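Local coordinates for gamma-glutamyltranspeptidase (Ggt) (Helicobacter pylori 26695, PDB 5BPK), which probably cleaves the gamma-glutamyl bond of glutathione and related compounds and transfers the gamma-glutamyl group to water or another acceptor, as an N-terminal nucleophile hydrolase, at residues Thr19-Tyr24 / Leu37-Asp42; Asn52-Val57 / Gly93-Ile98; Glu117-Pro122 / Thr182-Glu187. All blocks are in the same frame, centred on the assembly; numbering follows the deposited sequence.

Interaction 1 of 3, residues Thr19-Tyr24 / Leu37-Asp42; sequences TINASY and LNNEMD. With 4UD ((2S)-amino[(5S)-4,5-dihydro-1,2-oxazol-5-yl]acetic acid), chain O.
Asn21 and Asn39 carry this contact, their side chains crossing at about a right angle. Three hydrogen bonds join the loops. Asn39 N donates to Ile20 O at 3.0 Å. Ala22 N lies in the amide plane of Asn39 and meets a lone pair of OD1 at 3.1 Å, nearly straight at 168°. Asn21 ND2 reaches Asn39 O at 3.0 Å from above the carbonyl plane, and Asp42 N reaches the same oxygen from the opposite face. With CG anti to its backbone N (chi1 -169°), Asn21 sends OD1 to the amino group of 4UD and ND2 to Asn39 O.

N7 of 4UD gives a hydrogen bond to Asn21 OD1 at 2.8 Å and a weak one to Glu40 OE2. Tyr54 OH also bonds Asn21 OD1. One water links Asn21 ND2 to Asp42 OD2. In the other Ggt chain, Arg103 forms a salt bridge with Glu40, Ser127 bonds Asp42 OD1, and Glu128 O accepts from Asn39 ND2.

In the packing, Ile20 CB lies 4.0 Å from Asn38 CB. Thr19 CG2 lies 3.4 Å from Glu40 OE1. The contact forms part of the pocket around the amino group. It lies just beyond strand 13-19, which at Thr19 pairs antiparallel with a strand of that other chain.

Interaction 2 of 3, residues Asn52-Val57 / Gly93-Ile98; sequences NLYGLV and GGSRII. With 4UD ((2S)-amino[(5S)-4,5-dihydro-1,2-oxazol-5-yl]acetic acid), chain O; EDO (1,2-ethanediol), chain Q.
Tyr54 leans across onto the Gly93-Arg96 turn, and its side chain carries most of this contact. Tyr54 CB lies 3.5 Å from Ser95 OG. CG lies near Ser95 N and Gly94 CA. Chi1 of -47° sets CG anti to the carbonyl carbon and lays the ring over the glycine turn. Gly94 CA sits over the ring centre, 3.8 Å from the centroid of Tyr54 and 7° off the normal, a CH-pi contact. Leu53 CB lies over the opposite face, so the ring is sandwiched. At the edge, Tyr54 CD1 meets Arg96 NH2 at 3.7 Å. The guanidinium plane is turned 72° from the ring, so the two groups do not stack. At the tip, Tyr54 OH lies 3.6 Å from C5 of 4UD.

Beside the ring, both methyls of Leu56 touch Ser95 CB. A water bridges Arg96 NH2 to Leu53 O.

Each segment contains a beta turn. Asn52 to Gly55 is a type I turn, and Asn52 OD1 accepts from Tyr54 N and Leu56 N on opposite faces of its amide plane; the first bond makes an Asx turn. Gly93 to Arg96 is a type II' turn leading into helix 96-109. Gly94 has positive phi and lets the ring lie directly on its CA. Gly94 N gives 4UD O2 a weak bond at 3.4 Å, while Ile97 CD1 packs 3.2 Å from 4UD O2.

The direct contact between the segments is thus mainly van der Waals and CH-pi. The polar groups find their partners outside the two segments: Tyr54 OH with Asn21, Ser95 OG with Gln127. This is consistent with a pocket wall built on a ring held between Gly94 and Leu53, with its hydroxyl beside the ligand.

Interaction 3 of 3, residues Glu117-Pro122 / Thr182-Glu187; sequences EAVSAP and TDPRKE. With EDO (1,2-ethanediol), chain F; EDO (1,2-ethanediol), chain H; EDO (1,2-ethanediol), chain S.
Arg185 reaches from the loop after strand 176-181 to the carbonyls of Val119, in the last turn of helix 115-120, and Ala121, just past the helix. Its loop holds an Asx turn, in which Asp183 OD1 accepts from Arg185 N. Asp183 OD1 also takes a salt bridge from Arg185 NH1 at 2.9 Å. NH1 comes to the syn side of the carboxylate, and the oxygen lies in the guanidinium plane. One carboxylate oxygen therefore takes both the backbone and the side chain of Arg185.

Across the contact, Arg185 NH1 donates to Val119 O at 2.9 Å. Arg185 NH2 donates to Ala121 O at 2.9 Å, meeting that oxygen from above its carbonyl plane. The chain is extended from CG to NE, which carries the guanidinium out to the helix end. A positive group at this end would suit the helix dipole. Further charges extend the network: Arg123 pairs with Asp183 OD2, and Glu136 with Arg185 NH2. These shared charges probably limit the rotation of the guanidinium.

The packing lies around this polar group. Two 1,2-ethanediol molecules, probably from the crystallisation liquor, sit at Thr182 and Ser120. Val119 CG1, anti to its backbone N (chi1 171°), points into the loop beside Asp183 CG at 3.7 Å. Val119 CG1 is also 4.3 Å from Pro184 CD. Its closest approach is to the backbone, where Val119 CG1 lies 3.4 Å from Thr182 O.

How the interactions relate
Interactions 1 and 2 are two walls of one pocket. Both touch 4UD, and they meet directly, sharing a side-chain bond and touching again where Asp42 OD2 faces Leu53 N. Interaction 1 is the buried one and relies on backbone and amide hydrogen bonds. Interaction 2 is only partly buried and relies on an aromatic ring set against a glycine turn. Interaction 3 lies apart, its centre about 24 Å from that of interaction 1 and 20 Å from that of interaction 2. It too is partly buried, with two exposed residues. It rests on an arginine that bonds backbone carbonyls and is held by a carboxylate of its own loop. Helix 96-109, begun in interaction 2, is followed by helix 115-120 of interaction 3.

Interaction 1 of 3, residues Thr19-Tyr24 / Leu37-Asp42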
# COMPACT_ATOMS: atom_id res chain seq x y z
N THR B 19 -5.59 -2.05 1.76
CA THR B 19 -5.45 -3.39 1.21
C THR B 19 -6.14 -4.48 2.01
O THR B 19 -6.38 -4.33 3.20
CB THR B 19 -3.93 -3.75 1.13
OG1 THR B 19 -3.72 -4.89 0.30
CG2 THR B 19 -3.34 -3.98 2.52
N ILE B 20 -6.41 -5.59 1.32
CA ILE B 20 -6.72 -6.87 1.94
C ILE B 20 -5.59 -7.90 1.71
O ILE B 20 -5.75 -9.08 1.97
CB ILE B 20 -8.11 -7.39 1.51
CG1 ILE B 20 -8.33 -7.31 -0.01
CG2 ILE B 20 -9.20 -6.65 2.28
CD1 ILE B 20 -9.66 -7.94 -0.46
N ASN B 21 -4.44 -7.38 1.27
CA ASN B 21 -3.19 -8.08 0.95
C ASN B 21 -3.21 -8.67 -0.47
O ASN B 21 -3.01 -7.93 -1.43
CB ASN B 21 -2.75 -9.08 2.02
CG ASN B 21 -1.33 -9.58 1.79
OD1 ASN B 21 -0.57 -8.95 1.06
ND2 ASN B 21 -0.99 -10.71 2.39
N ALA B 22 -3.42 -9.98 -0.62
CA ALA B 22 -3.50 -10.56 -1.95
C ALA B 22 -4.71 -10.02 -2.71
O ALA B 22 -5.57 -9.37 -2.15
CB ALA B 22 -3.55 -12.09 -1.88
N SER B 23 -4.74 -10.29 -4.01
CA SER B 23 -5.91 -10.01 -4.81
C SER B 23 -7.10 -10.78 -4.23
O SER B 23 -7.08 -12.03 -4.16
CB SER B 23 -5.67 -10.40 -6.26
OG SER B 23 -6.77 -10.04 -7.07
N TYR B 24 -8.13 -10.04 -3.81
CA TYR B 24 -9.32 -10.58 -3.13
C TYR B 24 -9.01 -11.15 -1.73
O TYR B 24 -9.79 -11.93 -1.18
CB TYR B 24 -10.10 -11.57 -4.00
CG TYR B 24 -10.52 -10.97 -5.33
CD1 TYR B 24 -11.65 -10.16 -5.42
CD2 TYR B 24 -9.78 -11.20 -6.48
CE1 TYR B 24 -12.03 -9.61 -6.62
CE2 TYR B 24 -10.16 -10.65 -7.68
CZ TYR B 24 -11.28 -9.86 -7.75
OH TYR B 24 -11.66 -9.29 -8.94
N LEU B 37 -12.51 -10.88 3.60
CA LEU B 37 -11.47 -10.80 4.64
C LEU B 37 -10.08 -10.65 4.03
O LEU B 37 -9.76 -11.21 2.97
CB LEU B 37 -11.49 -12.08 5.48
CG LEU B 37 -12.71 -12.21 6.38
CD1 LEU B 37 -12.87 -13.67 6.78
CD2 LEU B 37 -12.61 -11.28 7.60
N ASN B 38 -9.25 -9.89 4.72
CA ASN B 38 -7.83 -9.80 4.40
C ASN B 38 -7.10 -11.11 4.65
O ASN B 38 -7.57 -11.94 5.42
CB ASN B 38 -7.18 -8.68 5.22
CG ASN B 38 -7.13 -9.01 6.70
OD1 ASN B 38 -6.20 -9.67 7.17
ND2 ASN B 38 -8.15 -8.57 7.45
N ASN B 39 -5.96 -11.29 3.98
CA ASN B 39 -4.98 -12.29 4.42
C ASN B 39 -3.69 -11.61 4.89
O ASN B 39 -2.57 -12.01 4.55
CB ASN B 39 -4.78 -13.44 3.39
CG ASN B 39 -4.27 -12.98 2.03
OD1 ASN B 39 -4.19 -11.80 1.73
ND2 ASN B 39 -3.93 -13.96 1.19
N GLU B 40 -3.88 -10.57 5.70
CA GLU B 40 -2.75 -9.78 6.18
C GLU B 40 -1.85 -10.56 7.15
O GLU B 40 -0.71 -10.14 7.40
CB GLU B 40 -3.21 -8.48 6.84
CG GLU B 40 -2.43 -7.24 6.42
CD GLU B 40 -2.77 -6.82 4.99
OE1 GLU B 40 -3.97 -6.54 4.71
OE2 GLU B 40 -1.85 -6.78 4.16
N MET B 41 -2.32 -11.67 7.71
CA MET B 41 -1.45 -12.46 8.60
C MET B 41 -0.20 -12.98 7.90
O MET B 41 0.80 -13.21 8.57
CB MET B 41 -2.22 -13.60 9.28
CG MET B 41 -3.36 -13.13 10.18
SD MET B 41 -2.84 -12.19 11.65
CE MET B 41 -2.20 -13.51 12.69
N ASP B 42 -0.25 -13.16 6.58
CA ASP B 42 0.95 -13.57 5.81
C ASP B 42 2.06 -12.50 5.76
O ASP B 42 3.16 -12.77 5.28
CB ASP B 42 0.57 -13.99 4.38
CG ASP B 42 1.72 -14.68 3.66
OD1 ASP B 42 2.08 -15.81 4.08
OD2 ASP B 42 2.26 -14.10 2.69
C3 4UD O . -0.32 -4.39 -1.48
C4 4UD O . 0.40 -4.77 0.58
C5 4UD O . -0.42 -5.49 -0.48
C6 4UD O . 1.16 -5.69 1.55
C8 4UD O . 1.82 -4.78 2.57
O9 4UD O . 1.21 -4.35 3.51
O10 4UD O . 3.12 -4.43 2.43
N7 4UD O . 0.23 -6.58 2.27
O2 4UD O . 1.37 -4.01 -0.13
N1 4UD O . 0.69 -3.63 -1.21
O HOH W 1 1.77 -11.40 2.28

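Interaction 2 of 3, residues Asn52-Val57 / Gly93-Ile98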
# COMPACT_ATOMS: atom_id res chain seq x y z
N ASN B 52 7.54 -15.08 2.37
CA ASN B 52 6.09 -14.90 2.21
C ASN B 52 5.71 -14.67 0.75
O ASN B 52 6.52 -14.91 -0.15
CB ASN B 52 5.57 -13.80 3.16
CG ASN B 52 5.82 -12.36 2.66
OD1 ASN B 52 6.58 -12.12 1.72
ND2 ASN B 52 5.16 -11.41 3.32
N LEU B 53 4.48 -14.21 0.51
CA LEU B 53 3.96 -14.00 -0.85
C LEU B 53 4.86 -13.10 -1.71
O LEU B 53 4.85 -13.22 -2.93
CB LEU B 53 2.55 -13.41 -0.79
CG LEU B 53 1.38 -14.37 -0.54
CD1 LEU B 53 0.08 -13.58 -0.33
CD2 LEU B 53 1.21 -15.36 -1.69
N TYR B 54 5.63 -12.21 -1.07
CA TYR B 54 6.51 -11.29 -1.81
C TYR B 54 8.00 -11.66 -1.70
O TYR B 54 8.86 -10.88 -2.10
CB TYR B 54 6.25 -9.84 -1.37
CG TYR B 54 4.78 -9.53 -1.34
CD1 TYR B 54 4.08 -9.36 -2.53
CD2 TYR B 54 4.07 -9.47 -0.14
CE1 TYR B 54 2.72 -9.11 -2.53
CE2 TYR B 54 2.70 -9.22 -0.14
CZ TYR B 54 2.04 -9.04 -1.34
OH TYR B 54 0.68 -8.80 -1.36
N GLY B 55 8.28 -12.85 -1.17
CA GLY B 55 9.66 -13.29 -0.97
C GLY B 55 10.39 -12.57 0.15
O GLY B 55 11.62 -12.58 0.22
N LEU B 56 9.63 -11.93 1.04
CA LEU B 56 10.21 -11.25 2.19
C LEU B 56 10.36 -12.25 3.34
O LEU B 56 9.54 -13.17 3.50
CB LEU B 56 9.34 -10.06 2.59
CG LEU B 56 9.23 -8.95 1.54
CD1 LEU B 56 8.07 -8.02 1.88
CD2 LEU B 56 10.54 -8.18 1.38
N VAL B 57 11.42 -12.06 4.12
CA VAL B 57 11.75 -12.93 5.24
C VAL B 57 11.90 -12.14 6.52
O VAL B 57 12.09 -10.91 6.51
CB VAL B 57 13.06 -13.70 4.96
CG1 VAL B 57 12.84 -14.71 3.83
CG2 VAL B 57 14.21 -12.73 4.64
N GLY B 93 2.01 -3.22 -4.45
CA GLY B 93 3.09 -4.05 -4.96
C GLY B 93 3.88 -4.85 -3.94
O GLY B 93 4.90 -5.41 -4.28
N GLY B 94 3.40 -4.90 -2.70
CA GLY B 94 4.11 -5.60 -1.62
C GLY B 94 5.54 -5.12 -1.49
O GLY B 94 5.78 -3.94 -1.33
N SER B 95 6.49 -6.04 -1.58
CA SER B 95 7.90 -5.68 -1.49
C SER B 95 8.34 -4.63 -2.53
O SER B 95 9.30 -3.89 -2.29
CB SER B 95 8.74 -6.93 -1.67
OG SER B 95 8.41 -7.53 -2.91
N ARG B 96 7.67 -4.57 -3.67
CA ARG B 96 8.04 -3.64 -4.74
C ARG B 96 7.59 -2.20 -4.47
O ARG B 96 8.00 -1.29 -5.17
CB ARG B 96 7.51 -4.09 -6.11
CG ARG B 96 8.33 -5.16 -6.80
CD ARG B 96 8.24 -6.53 -6.17
NE ARG B 96 6.89 -7.09 -6.21
CZ ARG B 96 6.58 -8.33 -5.85
NH1 ARG B 96 7.53 -9.18 -5.44
NH2 ARG B 96 5.33 -8.75 -5.92
N ILE B 97 6.76 -1.99 -3.45
CA ILE B 97 6.24 -0.65 -3.17
C ILE B 97 7.38 0.34 -2.94
O ILE B 97 7.38 1.44 -3.53
CB ILE B 97 5.31 -0.62 -1.95
CG1 ILE B 97 4.02 -1.37 -2.28
CG2 ILE B 97 5.00 0.84 -1.54
CD1 ILE B 97 3.11 -1.53 -1.11
N ILE B 98 8.33 -0.04 -2.09
CA ILE B 98 9.36 0.88 -1.64
C ILE B 98 10.16 1.37 -2.83
O ILE B 98 10.41 2.58 -2.98
CB ILE B 98 10.31 0.21 -0.62
CG1 ILE B 98 9.52 -0.23 0.61
CG2 ILE B 98 11.43 1.16 -0.25
CD1 ILE B 98 10.27 -1.17 1.50
C3 4UD O . -0.32 -4.39 -1.48
C4 4UD O . 0.40 -4.77 0.58
C5 4UD O . -0.42 -5.49 -0.48
C6 4UD O . 1.16 -5.69 1.55
C8 4UD O . 1.82 -4.78 2.57
O9 4UD O . 1.21 -4.35 3.51
O10 4UD O . 3.12 -4.43 2.43
N7 4UD O . 0.23 -6.58 2.27
O2 4UD O . 1.37 -4.01 -0.13
N1 4UD O . 0.69 -3.63 -1.21
C1 EDO Q . 7.97 -10.86 5.57
O1 EDO Q . 7.92 -9.61 6.28
C2 EDO Q . 7.32 -11.99 6.36
O2 EDO Q . 8.09 -13.20 6.24
O HOH W 2 4.97 -11.53 -5.45

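Interaction 3 of 3, residues Glu117-Pro122 / Thr182-Glu187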
# COMPACT_ATOMS: atom_id res chain seq x y z
N GLU B 117 5.39 11.41 -16.82
CA GLU B 117 6.65 10.79 -17.21
C GLU B 117 7.26 9.99 -16.05
O GLU B 117 7.72 8.84 -16.22
CB GLU B 117 7.63 11.85 -17.68
CG GLU B 117 7.22 12.53 -19.00
CD GLU B 117 8.04 13.78 -19.30
OE1 GLU B 117 8.45 14.51 -18.37
OE2 GLU B 117 8.27 14.05 -20.49
N ALA B 118 7.27 10.60 -14.86
CA ALA B 118 7.84 9.96 -13.68
C ALA B 118 7.15 8.64 -13.35
O ALA B 118 7.80 7.68 -12.91
CB ALA B 118 7.80 10.90 -12.48
N VAL B 119 5.82 8.60 -13.54
CA VAL B 119 5.04 7.38 -13.29
C VAL B 119 5.18 6.31 -14.41
O VAL B 119 5.34 5.12 -14.13
CB VAL B 119 3.56 7.71 -13.05
CG1 VAL B 119 2.68 6.44 -13.02
CG2 VAL B 119 3.39 8.51 -11.74
N SER B 120 5.11 6.74 -15.67
CA SER B 120 5.20 5.80 -16.79
C SER B 120 6.58 5.18 -16.96
O SER B 120 6.70 4.06 -17.46
CB SER B 120 4.79 6.48 -18.09
OG SER B 120 3.41 6.78 -18.09
N ALA B 121 7.62 5.90 -16.55
CA ALA B 121 9.01 5.47 -16.76
C ALA B 121 9.23 4.04 -16.25
O ALA B 121 8.75 3.69 -15.16
CB ALA B 121 9.98 6.41 -16.06
N PRO B 122 9.92 3.21 -17.05
CA PRO B 122 10.20 1.85 -16.61
C PRO B 122 10.92 1.79 -15.26
O PRO B 122 11.70 2.68 -14.94
CB PRO B 122 11.10 1.30 -17.71
CG PRO B 122 10.56 1.98 -18.95
CD PRO B 122 10.28 3.39 -18.48
N THR B 182 -2.28 8.82 -13.24
CA THR B 182 -2.54 7.42 -12.97
C THR B 182 -1.37 6.62 -13.58
O THR B 182 -0.42 7.19 -14.13
CB THR B 182 -3.88 6.97 -13.56
OG1 THR B 182 -3.89 7.24 -14.96
CG2 THR B 182 -5.03 7.72 -12.90
N ASP B 183 -1.42 5.31 -13.45
CA ASP B 183 -0.32 4.46 -13.90
C ASP B 183 -0.78 3.63 -15.09
O ASP B 183 -1.79 2.93 -15.00
CB ASP B 183 0.11 3.55 -12.75
CG ASP B 183 1.51 2.96 -12.94
OD1 ASP B 183 1.87 2.57 -14.09
OD2 ASP B 183 2.25 2.88 -11.93
N PRO B 184 -0.03 3.68 -16.22
CA PRO B 184 -0.41 2.83 -17.35
C PRO B 184 -0.47 1.33 -17.01
O PRO B 184 -1.15 0.57 -17.69
CB PRO B 184 0.69 3.11 -18.39
CG PRO B 184 1.76 3.83 -17.69
CD PRO B 184 1.11 4.56 -16.55
N ARG B 185 0.21 0.93 -15.93
CA ARG B 185 0.27 -0.48 -15.52
C ARG B 185 -1.02 -1.02 -14.90
O ARG B 185 -1.16 -2.22 -14.74
CB ARG B 185 1.40 -0.69 -14.52
CG ARG B 185 2.78 -0.34 -15.04
CD ARG B 185 3.77 -0.22 -13.90
NE ARG B 185 5.12 0.11 -14.35
CZ ARG B 185 5.53 1.33 -14.68
NH1 ARG B 185 4.69 2.35 -14.64
NH2 ARG B 185 6.79 1.52 -15.04
N LYS B 186 -1.94 -0.12 -14.55
CA LYS B 186 -3.15 -0.48 -13.82
C LYS B 186 -3.85 -1.72 -14.39
O LYS B 186 -4.18 -2.63 -13.64
CB LYS B 186 -4.11 0.72 -13.78
CG LYS B 186 -5.33 0.55 -12.85
CD LYS B 186 -6.58 0.02 -13.55
CE LYS B 186 -7.29 1.09 -14.37
NZ LYS B 186 -8.40 0.52 -15.20
N GLU B 187 -4.06 -1.75 -15.71
CA GLU B 187 -4.84 -2.81 -16.37
C GLU B 187 -4.04 -4.04 -16.83
O GLU B 187 -4.58 -4.91 -17.53
CB GLU B 187 -5.61 -2.24 -17.57
CG GLU B 187 -6.73 -1.27 -17.19
C1 EDO F . -5.58 -4.03 -10.73
O1 EDO F . -6.05 -2.68 -10.72
C2 EDO F . -6.76 -4.99 -10.72
O2 EDO F . -6.85 -5.72 -9.49
C1 EDO H . 2.42 6.21 -22.67
O1 EDO H . 1.27 5.41 -23.02
C2 EDO H . 2.46 6.45 -21.16
O2 EDO H . 1.88 7.72 -20.78
C1 EDO S . -1.26 10.13 -17.79
O1 EDO S . -0.44 9.19 -17.06
C2 EDO S . -2.03 11.00 -16.81
O2 EDO S . -2.84 10.21 -15.94